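Local coordinates for protein ferulic acid esterase, AmCE1/Fae1A (Anaeromyces mucronatus, PDB 5CXX) that probably hydrolyses feruloyl esters as an alpha/beta-hydrolase esterase and binds the product ferulic acid in its pocket, at residues 81-94 with 259-272. Residues are numbered along the deposited sequence; the frame is centred on the assembly and turned at random.
Sequences IPTNLLKEGRAKEM and SAGFYNFIQTTFGA
Arg90 NH1 forks between two acceptors near its guanidinium plane: Gln267 OE1 at 3.1 Å, by a nearly straight bond (167°), and Tyr263 OH at 3.1 Å. Both the tyrosine ring and the Gln267 amide stand almost perpendicular to that plane, and NH1 meets OE1 from above the carbonyl plane, not on a lone pair. Leu85 CD2 lies over the guanidinium centre, and Glu88 OE1 takes NH2 in a salt bridge. Gln267 CG packs against both Leu85 methyls, and its NE2 sits over the Tyr263 ring while donating to Tyr263 O; an alanine in place of Gln267 would probably leave Arg90 without one acceptor and uncover Leu85 and that ring face. Segments 81-87 and 259-266 of the alpha/beta-hydrolase fold cross at -40°; helix 255-266 packs against strands 150-155 and 175-179 of the central sheet. Ile81 enters as a knob among Ser259, Phe262, Tyr263 and Ile266, with Ile81 CD1 at the Phe262 ring edge, 4.0 Å from Phe262 CD2. With CG2 anti to the backbone N, Ile266 turns this methyl to touch Leu85 CD1 and Ala91 CB. Ile266 CD1 lies 3.9 Å from Met94 SD, which makes a Met-aromatic contact at the Phe270 ring edge. Lys92 NZ donates to Phe270 O.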
loop_
_atom_site.group_PDB
_atom_site.type_symbol
_atom_site.label_atom_id
_atom_site.label_comp_id
_atom_site.label_asym_id
_atom_site.label_seq_id
_atom_site.Cartn_x
_atom_site.Cartn_y
_atom_site.Cartn_z
ATOM N N ILE A 81 0.496 -5.639 13.508
ATOM C CA ILE A 81 1.925 -5.411 13.250
ATOM C C ILE A 81 2.448 -4.041 13.720
ATOM O O ILE A 81 3.485 -3.993 14.424
ATOM C CB ILE A 81 2.217 -5.623 11.727
ATOM C CG1 ILE A 81 2.330 -7.144 11.453
ATOM C CG2 ILE A 81 3.523 -4.878 11.298
ATOM C CD1 ILE A 81 2.408 -7.500 9.919
ATOM N N PRO A 82 1.739 -2.936 13.397
ATOM C CA PRO A 82 2.357 -1.653 13.831
ATOM C C PRO A 82 2.360 -1.500 15.346
ATOM O O PRO A 82 3.359 -0.995 15.890
ATOM C CB PRO A 82 1.471 -0.577 13.171
ATOM C CG PRO A 82 0.849 -1.306 11.955
ATOM C CD PRO A 82 0.594 -2.747 12.454
ATOM N N THR A 83 1.323 -1.973 16.041
ATOM C CA THR A 83 1.321 -1.937 17.523
ATOM C C THR A 83 2.388 -2.831 18.127
ATOM O O THR A 83 3.093 -2.457 19.049
ATOM C CB THR A 83 -0.097 -2.331 18.037
ATOM O OG1 THR A 83 -0.954 -1.244 17.725
ATOM C CG2 THR A 83 -0.100 -2.589 19.573
ATOM N N ASN A 84 2.500 -4.038 17.592
ATOM C CA ASN A 84 3.446 -4.986 18.161
ATOM C C ASN A 84 4.875 -4.504 17.922
ATOM O O ASN A 84 5.732 -4.713 18.789
ATOM C CB ASN A 84 3.220 -6.387 17.571
ATOM C CG ASN A 84 1.967 -7.050 18.163
ATOM O OD1 ASN A 84 1.563 -6.726 19.309
ATOM N ND2 ASN A 84 1.374 -7.996 17.429
ATOM N N LEU A 85 5.122 -3.867 16.771
ATOM C CA LEU A 85 6.464 -3.267 16.561
ATOM C C LEU A 85 6.659 -2.065 17.462
ATOM O O LEU A 85 7.763 -1.861 18.017
ATOM C CB LEU A 85 6.667 -2.877 15.088
ATOM C CG LEU A 85 6.846 -4.040 14.110
ATOM C CD1 LEU A 85 6.702 -3.569 12.624
ATOM C CD2 LEU A 85 8.224 -4.736 14.370
ATOM N N LEU A 86 5.612 -1.250 17.612
ATOM C CA LEU A 86 5.726 -0.055 18.483
ATOM C C LEU A 86 6.142 -0.427 19.903
ATOM O O LEU A 86 6.961 0.253 20.565
ATOM C CB LEU A 86 4.360 0.696 18.467
ATOM C CG LEU A 86 4.264 1.815 19.517
ATOM C CD1 LEU A 86 5.267 2.925 19.186
ATOM C CD2 LEU A 86 2.806 2.342 19.438
ATOM N N LYS A 87 5.565 -1.509 20.396
ATOM C CA LYS A 87 5.798 -1.950 21.790
ATOM C C LYS A 87 7.261 -2.339 22.003
ATOM O O LYS A 87 7.752 -2.300 23.138
ATOM C CB LYS A 87 4.874 -3.134 22.139
ATOM C CG LYS A 87 3.459 -2.801 22.674
ATOM C CD LYS A 87 3.349 -1.457 23.453
ATOM C CE LYS A 87 2.061 -1.313 24.336
ATOM N NZ LYS A 87 1.591 -2.506 25.133
ATOM N N GLU A 88 7.964 -2.687 20.922
ATOM C CA GLU A 88 9.385 -3.025 20.982
ATOM C C GLU A 88 10.273 -1.858 20.530
ATOM O O GLU A 88 11.518 -1.975 20.445
ATOM C CB GLU A 88 9.649 -4.256 20.157
ATOM C CG GLU A 88 8.962 -5.465 20.727
ATOM C CD GLU A 88 9.308 -6.714 19.994
ATOM O OE1 GLU A 88 10.070 -6.627 19.017
ATOM O OE2 GLU A 88 8.823 -7.784 20.388
ATOM N N GLY A 89 9.662 -0.692 20.358
ATOM C CA GLY A 89 10.400 0.469 19.902
ATOM C C GLY A 89 10.871 0.339 18.465
ATOM O O GLY A 89 11.828 1.031 18.095
ATOM N N ARG A 90 10.159 -0.464 17.648
ATOM C CA ARG A 90 10.567 -0.712 16.266
ATOM C C ARG A 90 9.644 -0.097 15.211
ATOM O O ARG A 90 9.812 -0.372 14.034
ATOM C CB ARG A 90 10.665 -2.217 15.992
ATOM C CG ARG A 90 11.295 -2.956 17.169
ATOM C CD ARG A 90 12.248 -3.983 16.849
ATOM N NE ARG A 90 12.082 -4.769 15.618
ATOM C CZ ARG A 90 11.617 -6.014 15.509
ATOM N NH1 ARG A 90 11.623 -6.615 14.331
ATOM N NH2 ARG A 90 11.167 -6.673 16.551
ATOM N N ALA A 91 8.665 0.693 15.650
ATOM C CA ALA A 91 7.843 1.449 14.724
ATOM C C ALA A 91 7.424 2.719 15.412
ATOM O O ALA A 91 7.505 2.792 16.649
ATOM C CB ALA A 91 6.588 0.622 14.283
ATOM N N LYS A 92 6.983 3.698 14.617
ATOM C CA LYS A 92 6.423 4.936 15.165
ATOM C C LYS A 92 4.906 4.806 15.330
ATOM O O LYS A 92 4.255 4.041 14.569
ATOM C CB LYS A 92 6.721 6.098 14.228
ATOM C CG LYS A 92 8.223 6.315 13.955
ATOM C CD LYS A 92 8.900 6.709 15.257
ATOM C CE LYS A 92 10.319 7.246 14.988
ATOM N NZ LYS A 92 10.199 8.441 14.096
ATOM N N GLU A 93 4.340 5.587 16.261
ATOM C CA GLU A 93 2.869 5.744 16.283
ATOM C C GLU A 93 2.366 6.328 14.981
ATOM O O GLU A 93 2.987 7.221 14.424
ATOM C CB GLU A 93 2.428 6.675 17.418
ATOM C CG GLU A 93 2.706 6.153 18.777
ATOM C CD GLU A 93 1.990 6.977 19.831
ATOM O OE1 GLU A 93 2.092 8.215 19.782
ATOM O OE2 GLU A 93 1.319 6.388 20.691
ATOM N N MET A 94 1.266 5.805 14.464
ATOM C CA MET A 94 0.831 6.287 13.173
ATOM C C MET A 94 -0.673 6.133 13.035
ATOM O O MET A 94 -1.294 5.410 13.781
ATOM C CB MET A 94 1.526 5.488 12.004
ATOM C CG MET A 94 1.216 3.994 12.104
ATOM S SD MET A 94 2.085 3.009 10.834
ATOM C CE MET A 94 3.725 3.100 11.526
ATOM N N SER A 259 1.717 -10.365 5.089
ATOM C CA SER A 259 2.219 -10.011 6.443
ATOM C C SER A 259 3.741 -9.851 6.416
ATOM O O SER A 259 4.272 -8.945 7.088
ATOM C CB SER A 259 1.796 -11.018 7.517
ATOM O OG SER A 259 2.317 -12.293 7.216
ATOM N N ALA A 260 4.445 -10.665 5.602
ATOM C CA ALA A 260 5.908 -10.469 5.541
ATOM C C ALA A 260 6.242 -9.077 4.995
ATOM O O ALA A 260 7.177 -8.390 5.491
ATOM C CB ALA A 260 6.574 -11.555 4.670
ATOM N N GLY A 261 5.487 -8.652 3.974
ATOM C CA GLY A 261 5.750 -7.350 3.384
ATOM C C GLY A 261 5.480 -6.220 4.388
ATOM O O GLY A 261 6.287 -5.338 4.584
ATOM N N PHE A 262 4.298 -6.260 5.009
ATOM C CA PHE A 262 3.927 -5.174 5.922
ATOM C C PHE A 262 4.828 -5.105 7.147
ATOM O O PHE A 262 5.210 -4.020 7.644
ATOM C CB PHE A 262 2.473 -5.381 6.349
ATOM C CG PHE A 262 1.809 -4.145 6.911
ATOM C CD1 PHE A 262 1.793 -2.932 6.186
ATOM C CD2 PHE A 262 1.099 -4.233 8.119
ATOM C CE1 PHE A 262 1.137 -1.793 6.699
ATOM C CE2 PHE A 262 0.436 -3.108 8.623
ATOM C CZ PHE A 262 0.444 -1.908 7.916
ATOM N N TYR A 263 5.199 -6.281 7.672
ATOM C CA TYR A 263 6.132 -6.355 8.807
ATOM C C TYR A 263 7.473 -5.692 8.486
ATOM O O TYR A 263 7.977 -4.874 9.286
ATOM C CB TYR A 263 6.344 -7.841 9.155
ATOM C CG TYR A 263 7.420 -8.138 10.184
ATOM C CD1 TYR A 263 7.268 -7.763 11.521
ATOM C CD2 TYR A 263 8.594 -8.835 9.810
ATOM C CE1 TYR A 263 8.213 -8.071 12.481
ATOM C CE2 TYR A 263 9.561 -9.156 10.786
ATOM C CZ TYR A 263 9.357 -8.762 12.108
ATOM O OH TYR A 263 10.303 -9.095 13.056
ATOM N N ASN A 264 8.084 -6.037 7.337
ATOM C CA ASN A 264 9.329 -5.338 7.010
ATOM C C ASN A 264 9.115 -3.859 6.696
ATOM O O ASN A 264 9.928 -3.001 7.102
ATOM C CB ASN A 264 9.975 -6.067 5.821
ATOM C CG ASN A 264 10.651 -7.350 6.232
ATOM O OD1 ASN A 264 11.775 -7.313 6.755
ATOM N ND2 ASN A 264 9.991 -8.480 5.996
ATOM N N PHE A 265 8.027 -3.536 6.005
ATOM C CA PHE A 265 7.797 -2.158 5.644
ATOM C C PHE A 265 7.646 -1.229 6.846
ATOM O O PHE A 265 8.213 -0.139 6.904
ATOM C CB PHE A 265 6.563 -2.109 4.739
ATOM C CG PHE A 265 6.228 -0.727 4.176
ATOM C CD1 PHE A 265 7.126 -0.072 3.303
ATOM C CD2 PHE A 265 5.028 -0.127 4.510
ATOM C CE1 PHE A 265 6.765 1.187 2.746
ATOM C CE2 PHE A 265 4.685 1.135 4.006
ATOM C CZ PHE A 265 5.537 1.777 3.119
ATOM N N ILE A 266 6.834 -1.657 7.822
ATOM C CA ILE A 266 6.514 -0.766 8.954
ATOM C C ILE A 266 7.723 -0.578 9.874
ATOM O O ILE A 266 7.819 0.387 10.622
ATOM C CB ILE A 266 5.273 -1.330 9.710
ATOM C CG1 ILE A 266 4.042 -1.203 8.802
ATOM C CG2 ILE A 266 5.032 -0.573 11.064
ATOM C CD1 ILE A 266 3.568 0.236 8.487
ATOM N N GLN A 267 8.680 -1.510 9.790
ATOM C CA GLN A 267 9.932 -1.294 10.491
ATOM C C GLN A 267 10.760 -0.150 9.902
ATOM O O GLN A 267 11.706 0.324 10.558
ATOM C CB GLN A 267 10.781 -2.562 10.450
ATOM C CG GLN A 267 10.303 -3.605 11.430
ATOM C CD GLN A 267 11.128 -4.850 11.330
ATOM O OE1 GLN A 267 12.280 -4.896 11.804
ATOM N NE2 GLN A 267 10.597 -5.857 10.663
ATOM N N THR A 268 10.444 0.260 8.679
ATOM C CA THR A 268 11.255 1.314 8.036
ATOM C C THR A 268 10.570 2.680 8.017
ATOM O O THR A 268 11.213 3.697 7.758
ATOM C CB THR A 268 11.595 0.972 6.589
ATOM O OG1 THR A 268 10.447 1.143 5.748
ATOM C CG2 THR A 268 12.199 -0.429 6.451
ATOM N N THR A 269 9.265 2.705 8.228
ATOM C CA THR A 269 8.557 3.955 7.948
ATOM C C THR A 269 8.824 5.019 9.001
ATOM O O THR A 269 8.991 4.729 10.207
ATOM C CB THR A 269 7.028 3.718 7.826
ATOM O OG1 THR A 269 6.577 2.856 8.874
ATOM C CG2 THR A 269 6.700 3.021 6.492
ATOM N N PHE A 270 8.824 6.282 8.551
ATOM C CA PHE A 270 8.813 7.443 9.434
ATOM C C PHE A 270 10.013 7.512 10.377
ATOM O O PHE A 270 9.896 7.965 11.502
ATOM C CB PHE A 270 7.522 7.470 10.247
ATOM C CG PHE A 270 6.295 7.171 9.412
ATOM C CD1 PHE A 270 6.075 7.812 8.215
ATOM C CD2 PHE A 270 5.358 6.255 9.869
ATOM C CE1 PHE A 270 4.927 7.499 7.439
ATOM C CE2 PHE A 270 4.173 5.962 9.131
ATOM C CZ PHE A 270 3.974 6.592 7.899
ATOM N N GLY A 271 11.170 7.114 9.877
ATOM C CA GLY A 271 12.380 7.268 10.646
ATOM C C GLY A 271 12.550 6.274 11.788
ATOM O O GLY A 271 13.379 6.496 12.674
ATOM N N ALA A 272 11.802 5.172 11.765
ATOM C CA ALA A 272 11.864 4.176 12.855
ATOM C C ALA A 272 13.236 3.584 13.056
ATOM O O ALA A 272 13.534 3.139 14.166
ATOM C CB ALA A 272 10.848 3.019 12.582
HETATM O O HOH W 1 11.529 2.998 16.097
HETATM O O HOH W 2 12.403 -0.511 13.103
HETATM O O HOH W 3 13.324 -3.041 13.498
HETATM O O HOH W 4 7.272 3.085 11.665
#